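Local coordinates for protein short chain dehydrogenase (A0QTM2 homolog) (Mycobacterium thermoresistibile, PDB 3SC4) that probably catalyses NAD(P)(H)-dependent oxidation or reduction as a member of the short-chain dehydrogenase family, its substrate not being established, at residues B[123-128]-B[167-172]; B[150-155]-B[172-177]; B[191-196]-B[240-245]. All blocks are in the same frame, centred on the assembly; numbering follows the deposited sequence.

Interaction 1. Residues B[123-128]-B[167-172]; sequences IQVRGT and MMAKYG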
loop_
_atom_site.group_PDB
_atom_site.type_symbol
_atom_site.label_atom_id
_atom_site.label_comp_id
_atom_site.label_asym_id
_atom_site.label_seq_id
_atom_site.Cartn_x
_atom_site.Cartn_y
_atom_site.Cartn_z
ATOM N N ILE B 123 -0.788 -0.753 -11.785
ATOM C CA ILE B 123 -2.154 -0.811 -12.222
ATOM C C ILE B 123 -3.119 -0.621 -11.047
ATOM O O ILE B 123 -4.136 0.045 -11.186
ATOM C CB ILE B 123 -2.448 -2.135 -12.937
ATOM C CG1 ILE B 123 -1.684 -2.180 -14.270
ATOM C CG2 ILE B 123 -3.904 -2.251 -13.191
ATOM C CD1 ILE B 123 -1.752 -3.529 -15.012
ATOM N N GLN B 124 -2.803 -1.180 -9.895
ATOM C CA GLN B 124 -3.780 -1.244 -8.806
ATOM C C GLN B 124 -3.693 -0.113 -7.777
ATOM O O GLN B 124 -4.723 0.463 -7.397
ATOM C CB GLN B 124 -3.730 -2.623 -8.114
ATOM C CG GLN B 124 -4.439 -3.679 -8.942
ATOM C CD GLN B 124 -4.046 -5.133 -8.668
ATOM O OE1 GLN B 124 -4.901 -6.032 -8.763
ATOM N NE2 GLN B 124 -2.766 -5.378 -8.385
ATOM N N VAL B 125 -2.494 0.185 -7.300
ATOM C CA VAL B 125 -2.338 1.193 -6.260
ATOM C C VAL B 125 -2.242 2.532 -6.941
ATOM O O VAL B 125 -3.067 3.390 -6.728
ATOM C CB VAL B 125 -1.104 0.966 -5.423
ATOM C CG1 VAL B 125 -1.051 1.980 -4.308
ATOM C CG2 VAL B 125 -1.086 -0.483 -4.890
ATOM N N ARG B 126 -1.263 2.682 -7.810
ATOM C CA ARG B 126 -1.105 3.909 -8.565
ATOM C C ARG B 126 -2.314 4.144 -9.476
ATOM O O ARG B 126 -2.856 5.246 -9.533
ATOM C CB ARG B 126 0.182 3.852 -9.366
ATOM C CG ARG B 126 0.561 5.183 -9.986
ATOM C CD ARG B 126 1.906 5.107 -10.683
ATOM N NE ARG B 126 2.316 6.354 -11.337
ATOM C CZ ARG B 126 2.092 6.663 -12.614
ATOM N NH1 ARG B 126 1.389 5.847 -13.390
ATOM N NH2 ARG B 126 2.554 7.815 -13.124
ATOM N N GLY B 127 -2.747 3.100 -10.169
ATOM C CA GLY B 127 -3.884 3.207 -11.064
ATOM C C GLY B 127 -5.174 3.628 -10.379
ATOM O O GLY B 127 -5.903 4.503 -10.883
ATOM N N THR B 128 -5.475 3.025 -9.232
ATOM C CA THR B 128 -6.694 3.400 -8.508
ATOM C C THR B 128 -6.617 4.858 -8.077
ATOM O O THR B 128 -7.632 5.571 -8.109
ATOM C CB THR B 128 -6.942 2.485 -7.309
ATOM O OG1 THR B 128 -7.191 1.153 -7.793
ATOM C CG2 THR B 128 -8.128 2.974 -6.458
ATOM N N MET B 167 -0.661 -8.837 -1.854
ATOM C CA MET B 167 -1.325 -8.260 -0.685
ATOM C C MET B 167 -1.057 -6.771 -0.625
ATOM O O MET B 167 -1.956 -5.990 -0.343
ATOM C CB MET B 167 -0.847 -8.921 0.584
ATOM C CG MET B 167 -1.387 -8.307 1.847
ATOM S SD MET B 167 -0.353 -6.946 2.474
ATOM C CE MET B 167 1.203 -7.796 2.838
ATOM N N MET B 168 0.179 -6.370 -0.892
ATOM C CA MET B 168 0.507 -4.930 -0.887
ATOM C C MET B 168 -0.352 -4.144 -1.888
ATOM O O MET B 168 -0.821 -3.033 -1.596
ATOM C CB MET B 168 1.999 -4.694 -1.211
ATOM C CG MET B 168 2.891 -4.964 -0.048
ATOM S SD MET B 168 4.624 -4.919 -0.515
ATOM C CE MET B 168 4.804 -3.174 -0.939
ATOM N N ALA B 169 -0.477 -4.697 -3.084
ATOM C CA ALA B 169 -1.203 -4.055 -4.151
ATOM C C ALA B 169 -2.684 -4.009 -3.799
ATOM O O ALA B 169 -3.309 -2.943 -3.878
ATOM C CB ALA B 169 -0.960 -4.769 -5.492
ATOM N N LYS B 170 -3.253 -5.133 -3.376
ATOM C CA LYS B 170 -4.688 -5.146 -3.107
ATOM C C LYS B 170 -5.017 -4.310 -1.883
ATOM O O LYS B 170 -5.978 -3.569 -1.916
ATOM C CB LYS B 170 -5.268 -6.566 -2.948
ATOM C CG LYS B 170 -5.214 -7.465 -4.201
ATOM C CD LYS B 170 -5.730 -6.822 -5.493
ATOM C CE LYS B 170 -7.225 -6.497 -5.459
ATOM N NZ LYS B 170 -7.733 -6.153 -6.862
ATOM N N TYR B 171 -4.260 -4.432 -0.802
ATOM C CA TYR B 171 -4.503 -3.595 0.362
ATOM C C TYR B 171 -4.287 -2.104 0.042
ATOM O O TYR B 171 -4.994 -1.228 0.560
ATOM C CB TYR B 171 -3.588 -4.008 1.523
ATOM C CG TYR B 171 -4.031 -5.238 2.331
ATOM C CD1 TYR B 171 -4.943 -6.153 1.838
ATOM C CD2 TYR B 171 -3.480 -5.490 3.565
ATOM C CE1 TYR B 171 -5.307 -7.287 2.592
ATOM C CE2 TYR B 171 -3.832 -6.587 4.303
ATOM C CZ TYR B 171 -4.743 -7.492 3.817
ATOM O OH TYR B 171 -5.083 -8.586 4.588
ATOM N N GLY B 172 -3.297 -1.817 -0.802
ATOM C CA GLY B 172 -3.036 -0.454 -1.261
ATOM C C GLY B 172 -4.233 0.174 -1.948
ATOM O O GLY B 172 -4.550 1.331 -1.690
#

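Interaction 2. Residues B[150-155]-B[172-177]; sequences LSPPIR and GMTLCA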
loop_
_atom_site.group_PDB
_atom_site.type_symbol
_atom_site.label_atom_id
_atom_site.label_comp_id
_atom_site.label_asym_id
_atom_site.label_seq_id
_atom_site.Cartn_x
_atom_site.Cartn_y
_atom_site.Cartn_z
ATOM N N LEU B 150 -12.511 -2.434 -6.280
ATOM C CA LEU B 150 -12.688 -3.876 -6.220
ATOM C C LEU B 150 -11.474 -4.473 -5.528
ATOM O O LEU B 150 -10.484 -4.879 -6.182
ATOM C CB LEU B 150 -12.940 -4.433 -7.621
ATOM C CG LEU B 150 -14.426 -4.404 -8.060
ATOM C CD1 LEU B 150 -15.248 -3.206 -7.550
ATOM C CD2 LEU B 150 -14.603 -4.574 -9.551
ATOM N N SER B 151 -11.551 -4.494 -4.188
ATOM C CA SER B 151 -10.407 -4.840 -3.344
ATOM C C SER B 151 -10.924 -5.275 -1.991
ATOM O O SER B 151 -12.086 -5.054 -1.690
ATOM C CB SER B 151 -9.482 -3.641 -3.224
ATOM O OG SER B 151 -10.150 -2.603 -2.544
ATOM N N PRO B 152 -10.067 -5.905 -1.168
ATOM C CA PRO B 152 -10.552 -6.613 0.000
ATOM C C PRO B 152 -10.458 -5.796 1.262
ATOM O O PRO B 152 -9.740 -4.796 1.284
ATOM C CB PRO B 152 -9.559 -7.761 0.111
ATOM C CG PRO B 152 -8.252 -7.149 -0.309
ATOM C CD PRO B 152 -8.602 -6.051 -1.305
ATOM N N PRO B 153 -11.148 -6.224 2.318
ATOM C CA PRO B 153 -10.914 -5.659 3.655
ATOM C C PRO B 153 -9.490 -5.899 4.082
ATOM O O PRO B 153 -8.887 -6.905 3.666
ATOM C CB PRO B 153 -11.823 -6.483 4.584
ATOM C CG PRO B 153 -12.731 -7.223 3.708
ATOM C CD PRO B 153 -12.036 -7.389 2.369
ATOM N N ILE B 154 -8.986 -4.976 4.899
ATOM C CA ILE B 154 -7.650 -5.013 5.425
ATOM C C ILE B 154 -7.708 -5.942 6.615
ATOM O O ILE B 154 -8.298 -5.618 7.648
ATOM C CB ILE B 154 -7.150 -3.655 5.897
ATOM C CG1 ILE B 154 -7.320 -2.575 4.807
ATOM C CG2 ILE B 154 -5.731 -3.766 6.383
ATOM C CD1 ILE B 154 -6.555 -2.779 3.554
ATOM N N ARG B 155 -7.079 -7.102 6.446
ATOM C CA ARG B 155 -6.955 -8.125 7.480
ATOM C C ARG B 155 -5.476 -8.199 7.893
ATOM O O ARG B 155 -4.603 -8.412 7.054
ATOM C CB ARG B 155 -7.383 -9.466 6.887
ATOM C CG ARG B 155 -8.856 -9.527 6.434
ATOM C CD ARG B 155 -9.675 -10.018 7.597
ATOM N NE ARG B 155 -10.461 -11.154 7.190
ATOM C CZ ARG B 155 -10.860 -12.140 7.978
ATOM N NH1 ARG B 155 -10.545 -12.198 9.259
ATOM N NH2 ARG B 155 -11.600 -13.090 7.440
ATOM N N GLY B 172 -3.297 -1.817 -0.802
ATOM C CA GLY B 172 -3.036 -0.454 -1.261
ATOM C C GLY B 172 -4.233 0.174 -1.948
ATOM O O GLY B 172 -4.550 1.331 -1.690
ATOM N N MET B 173 -4.921 -0.609 -2.797
ATOM C CA MET B 173 -6.189 -0.184 -3.443
ATOM C C MET B 173 -7.227 0.132 -2.397
ATOM O O MET B 173 -7.883 1.155 -2.462
ATOM C CB MET B 173 -6.786 -1.279 -4.340
ATOM C CG MET B 173 -6.317 -1.325 -5.708
ATOM S SD MET B 173 -7.113 -2.639 -6.659
ATOM C CE MET B 173 -8.563 -1.895 -7.395
ATOM N N THR B 174 -7.414 -0.771 -1.454
ATOM C CA THR B 174 -8.393 -0.549 -0.387
ATOM C C THR B 174 -8.035 0.700 0.422
ATOM O O THR B 174 -8.864 1.577 0.645
ATOM C CB THR B 174 -8.505 -1.815 0.484
ATOM O OG1 THR B 174 -9.123 -2.878 -0.297
ATOM C CG2 THR B 174 -9.301 -1.546 1.788
ATOM N N LEU B 175 -6.781 0.847 0.806
ATOM C CA LEU B 175 -6.380 2.049 1.563
ATOM C C LEU B 175 -6.643 3.347 0.790
ATOM O O LEU B 175 -7.051 4.369 1.364
ATOM C CB LEU B 175 -4.915 1.953 1.974
ATOM C CG LEU B 175 -4.621 0.943 3.083
ATOM C CD1 LEU B 175 -3.122 0.822 3.287
ATOM C CD2 LEU B 175 -5.325 1.380 4.378
ATOM N N CYS B 176 -6.424 3.308 -0.519
ATOM C CA CYS B 176 -6.748 4.455 -1.335
ATOM C C CYS B 176 -8.243 4.776 -1.204
ATOM O O CYS B 176 -8.628 5.931 -0.962
ATOM C CB CYS B 176 -6.381 4.189 -2.769
ATOM S SG CYS B 176 -6.558 5.618 -3.814
ATOM N N ALA B 177 -9.072 3.752 -1.313
ATOM C CA ALA B 177 -10.494 3.915 -1.318
ATOM C C ALA B 177 -10.987 4.451 0.014
ATOM O O ALA B 177 -11.903 5.293 0.044
ATOM C CB ALA B 177 -11.169 2.598 -1.624
#

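Interaction 3. Residues B[191-196]-B[240-245]; sequences SNTLWP and GNTLLC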
loop_
_atom_site.group_PDB
_atom_site.type_symbol
_atom_site.label_atom_id
_atom_site.label_comp_id
_atom_site.label_asym_id
_atom_site.label_seq_id
_atom_site.Cartn_x
_atom_site.Cartn_y
_atom_site.Cartn_z
ATOM N N SER B 191 -17.013 6.514 -1.264
ATOM C CA SER B 191 -15.946 5.618 -1.705
ATOM C C SER B 191 -15.947 4.374 -0.843
ATOM O O SER B 191 -15.730 4.441 0.369
ATOM C CB SER B 191 -14.569 6.293 -1.617
ATOM O OG SER B 191 -13.548 5.467 -2.168
ATOM N N ASN B 192 -16.173 3.235 -1.476
ATOM C CA ASN B 192 -16.264 1.954 -0.779
ATOM C C ASN B 192 -15.424 0.904 -1.504
ATOM O O ASN B 192 -15.053 1.080 -2.663
ATOM C CB ASN B 192 -17.731 1.469 -0.714
ATOM C CG ASN B 192 -18.618 2.377 0.123
ATOM O OD1 ASN B 192 -18.508 2.405 1.352
ATOM N ND2 ASN B 192 -19.499 3.123 -0.537
ATOM N N THR B 193 -15.136 -0.196 -0.829
ATOM C CA THR B 193 -14.539 -1.334 -1.526
ATOM C C THR B 193 -15.520 -2.494 -1.516
ATOM O O THR B 193 -16.386 -2.580 -0.641
ATOM C CB THR B 193 -13.223 -1.782 -0.873
ATOM O OG1 THR B 193 -13.509 -2.289 0.428
ATOM C CG2 THR B 193 -12.227 -0.623 -0.758
ATOM N N LEU B 194 -15.349 -3.408 -2.468
ATOM C CA LEU B 194 -16.265 -4.541 -2.621
ATOM C C LEU B 194 -15.502 -5.741 -3.100
ATOM O O LEU B 194 -14.766 -5.641 -4.102
ATOM C CB LEU B 194 -17.373 -4.184 -3.622
ATOM C CG LEU B 194 -18.502 -5.182 -3.862
ATOM C CD1 LEU B 194 -19.266 -5.402 -2.564
ATOM C CD2 LEU B 194 -19.457 -4.741 -5.036
ATOM N N TRP B 195 -15.715 -6.873 -2.422
ATOM C CA TRP B 195 -14.921 -8.092 -2.599
ATOM C C TRP B 195 -15.819 -9.340 -2.436
ATOM O O TRP B 195 -16.688 -9.363 -1.568
ATOM C CB TRP B 195 -13.826 -8.094 -1.531
ATOM C CG TRP B 195 -12.696 -9.088 -1.723
ATOM C CD1 TRP B 195 -12.392 -10.129 -0.914
ATOM C CD2 TRP B 195 -11.680 -9.053 -2.722
ATOM N NE1 TRP B 195 -11.283 -10.768 -1.363
ATOM C CE2 TRP B 195 -10.829 -10.136 -2.483
ATOM C CE3 TRP B 195 -11.435 -8.230 -3.826
ATOM C CZ2 TRP B 195 -9.731 -10.428 -3.302
ATOM C CZ3 TRP B 195 -10.345 -8.509 -4.644
ATOM C CH2 TRP B 195 -9.505 -9.608 -4.375
ATOM N N PRO B 196 -15.618 -10.381 -3.250
ATOM C CA PRO B 196 -16.492 -11.533 -3.182
ATOM C C PRO B 196 -15.961 -12.586 -2.212
ATOM O O PRO B 196 -14.765 -12.693 -2.010
ATOM C CB PRO B 196 -16.440 -12.059 -4.610
ATOM C CG PRO B 196 -15.054 -11.786 -5.038
ATOM C CD PRO B 196 -14.606 -10.549 -4.303
ATOM N N GLY B 240 -16.790 4.720 3.119
ATOM C CA GLY B 240 -15.728 4.198 3.967
ATOM C C GLY B 240 -15.866 2.749 4.389
ATOM O O GLY B 240 -15.282 2.354 5.394
ATOM N N ASN B 241 -16.646 1.964 3.646
ATOM C CA ASN B 241 -16.927 0.569 4.007
ATOM C C ASN B 241 -16.114 -0.396 3.178
ATOM O O ASN B 241 -15.974 -0.213 1.954
ATOM C CB ASN B 241 -18.381 0.237 3.760
ATOM C CG ASN B 241 -19.315 1.077 4.574
ATOM O OD1 ASN B 241 -20.022 1.943 4.041
ATOM N ND2 ASN B 241 -19.360 0.812 5.865
ATOM N N THR B 242 -15.597 -1.438 3.825
ATOM C CA THR B 242 -14.897 -2.502 3.097
ATOM C C THR B 242 -15.875 -3.689 3.059
ATOM O O THR B 242 -15.963 -4.460 4.015
ATOM C CB THR B 242 -13.511 -2.877 3.736
ATOM O OG1 THR B 242 -13.666 -3.361 5.082
ATOM C CG2 THR B 242 -12.568 -1.710 3.752
ATOM N N LEU B 243 -16.612 -3.801 1.946
ATOM C CA LEU B 243 -17.775 -4.716 1.805
ATOM C C LEU B 243 -17.488 -6.063 1.118
ATOM O O LEU B 243 -16.620 -6.170 0.237
ATOM C CB LEU B 243 -18.855 -4.004 0.989
ATOM C CG LEU B 243 -19.337 -2.694 1.611
ATOM C CD1 LEU B 243 -20.032 -1.820 0.589
ATOM C CD2 LEU B 243 -20.271 -3.018 2.787
ATOM N N LEU B 244 -18.257 -7.076 1.512
ATOM C CA LEU B 244 -18.256 -8.384 0.859
ATOM C C LEU B 244 -19.542 -8.583 0.028
ATOM O O LEU B 244 -20.613 -8.268 0.501
ATOM C CB LEU B 244 -18.179 -9.473 1.926
ATOM C CG LEU B 244 -16.871 -9.557 2.710
ATOM C CD1 LEU B 244 -16.955 -10.610 3.828
ATOM C CD2 LEU B 244 -15.736 -9.856 1.765
ATOM N N CYS B 245 -19.454 -9.137 -1.183
ATOM C CA CYS B 245 -20.622 -9.200 -2.059
ATOM C C CYS B 245 -21.837 -9.889 -1.402
ATOM O O CYS B 245 -22.918 -9.310 -1.269
ATOM C CB CYS B 245 -20.273 -9.910 -3.366
ATOM S SG CYS B 245 -19.083 -8.996 -4.387
HETATM O O HOH W 1 -13.929 -5.011 0.372
#

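Interaction 1. Residues B[123-128]-B[167-172]
The carboxamide of Gln124 meets helix 164-183 with both its ends: NE2, which donates to Met120 O, lies against Ala169 CB at 3.5 Å, while OE1 faces the folded side chain of Lys170. The other flat group belongs to Tyr171, which leaves its backbone away from 123-128; Met167 CG lies 3.8 Å above the centre of one face of its ring. Lys170 begins pointing away from Gln124, but bends at chi2 (-49°) and chi3 (-65°) bring CD to 3.5 Å from Gln124 OE1. Its NZ makes only a weak bond to that oxygen at 3.4 Å. Beside this polar pair, Val125 CG2 packs 3.5 Å from Ala169 O, and Gly172, without a side chain, lets the backbones come within 5.3 Å between its CA and Val125 CA. The local helix axes run nearly parallel, 26° apart. By sequence Lys170 is the lysine of the family's YxxxK motif, and Gln124 appears to take the position of the asparagine in classical members. With OE1 taking Ala103 N and, weakly, Lys170 NZ, NE2 giving to Met120 O and NZ to Leu150 O, both polar groups are bonded inside a buried helix interface, consistent with an active-site framework.

Interaction 2. Residues B[150-155]-B[172-177]
Two first torsions turn the hydroxyls of Ser151 and Thr174 toward each other: Ser151 OG sits between its own backbone N and carbonyl carbon (chi1 65°), while Thr174 OG1 lies beside its backbone N, opposite the carbonyl carbon (chi1 -68°). Ser151 OG donates to Thr174 OG1 over a very short 2.5 Å, a length that should be read with caution. Thr174 OG1 in turn donates to Pro152 O at 2.6 Å, approaching with a C=O...donor angle of 138° and tilted from the carbonyl plane. The methyl branch of the same threonine serves the apolar side: Thr174 CG2 is 3.5 Å from Ile154 CD1, the two side chains running past one another in opposite directions. Ile154 CD1 also reaches Leu175 CG at 4.2 Å. At the other end of the loop, Met173 CB packs on Ser151 CB at 3.8 Å, and Met173 CE comes equally near Leu150 O. The loop after strand 146-149 is thus laid along helix 164-183, and Ile154 further touches Leu156 of the second subunit. Thr174 satisfies the buried Pro152 carbonyl and apparently also takes the Ser151 hydroxyl, consistent with a loop path set by polar bonds as well as by packing.

Interaction 3. Residues B[191-196]-B[240-245]
Strands 191-195 and 242-244 run parallel, their local axes 4.6 Å apart at closest approach and inclined by 29°, with Thr193 paired to Thr242, Leu194 to Leu243 and Trp195 to Leu244. The backbone bonds pass alternately between the chains: Thr193 N to Asn241 O, Leu243 N to Thr193 O, Trp195 N to Leu243 O, and Cys245 N to Trp195 O at 2.8 Å, the last just where helix 245-252 begins. Thr193 and Trp195 thus use both N and O toward this neighbour, whereas Leu194 bonds to Thr149 on the strand beyond. At the strand entry Asn192 extends the pattern with its side chain: OD1 accepts Asn241 N in the carbonyl plane, on a lone pair, at 3.0 Å, while ND2 is held by Tyr238 O. Thr193 OG1 lies 3.0 Å from Thr242 CA and donates to a water, which passes a hydrogen on to Leu243 O, a second grip on that carbonyl. The face bearing Leu194 and Leu243 is mainly apolar here: their side chains cross at an angle, Leu194 CD1 3.8 Å from Leu243 CB, and Leu194 CG meets Cys245 SG at 3.9 Å. On the threonine face, Leu244 CD2 reaches the edge of the Trp195 indole near its plane, and Pro196 CD lies 3.4 Å above one face of that ring, toward its rim. Thr193 and Trp195 touch helix 164-183, whereas Leu243 packs on Val231 of helix 222-232. These are the last two strands of the seven-stranded parallel sheet, order 3-2-1-4-5-6-7, that defines the Rossmann fold of short-chain dehydrogenases.

Helix 164-183 belongs to interactions 1 and 2 and packs on interaction 3. Interactions 1 and 2 share Gly172 and have centres about 8 Å apart; Lys170 NZ probably bonds to Leu150 O at 3.1 Å, and Tyr171 OH to Arg155 O. Both also touch the second subunit, so this helix serves the fold and the dimer interface at once. Interaction 3 lies on the sheet side of this helix, its centre about 8 Å from that of interaction 2; Ala177 O probably accepts from Ser191 OG at 2.8 Å. Interactions 1 and 3 are about 15 Å apart between centres, yet Lys170 CE packs 3.8 Å from Trp195 CZ3. The YxxxK lysine of interaction 1, probably catalytic, thus reaches a residue of each other contact, Leu150 and Trp195.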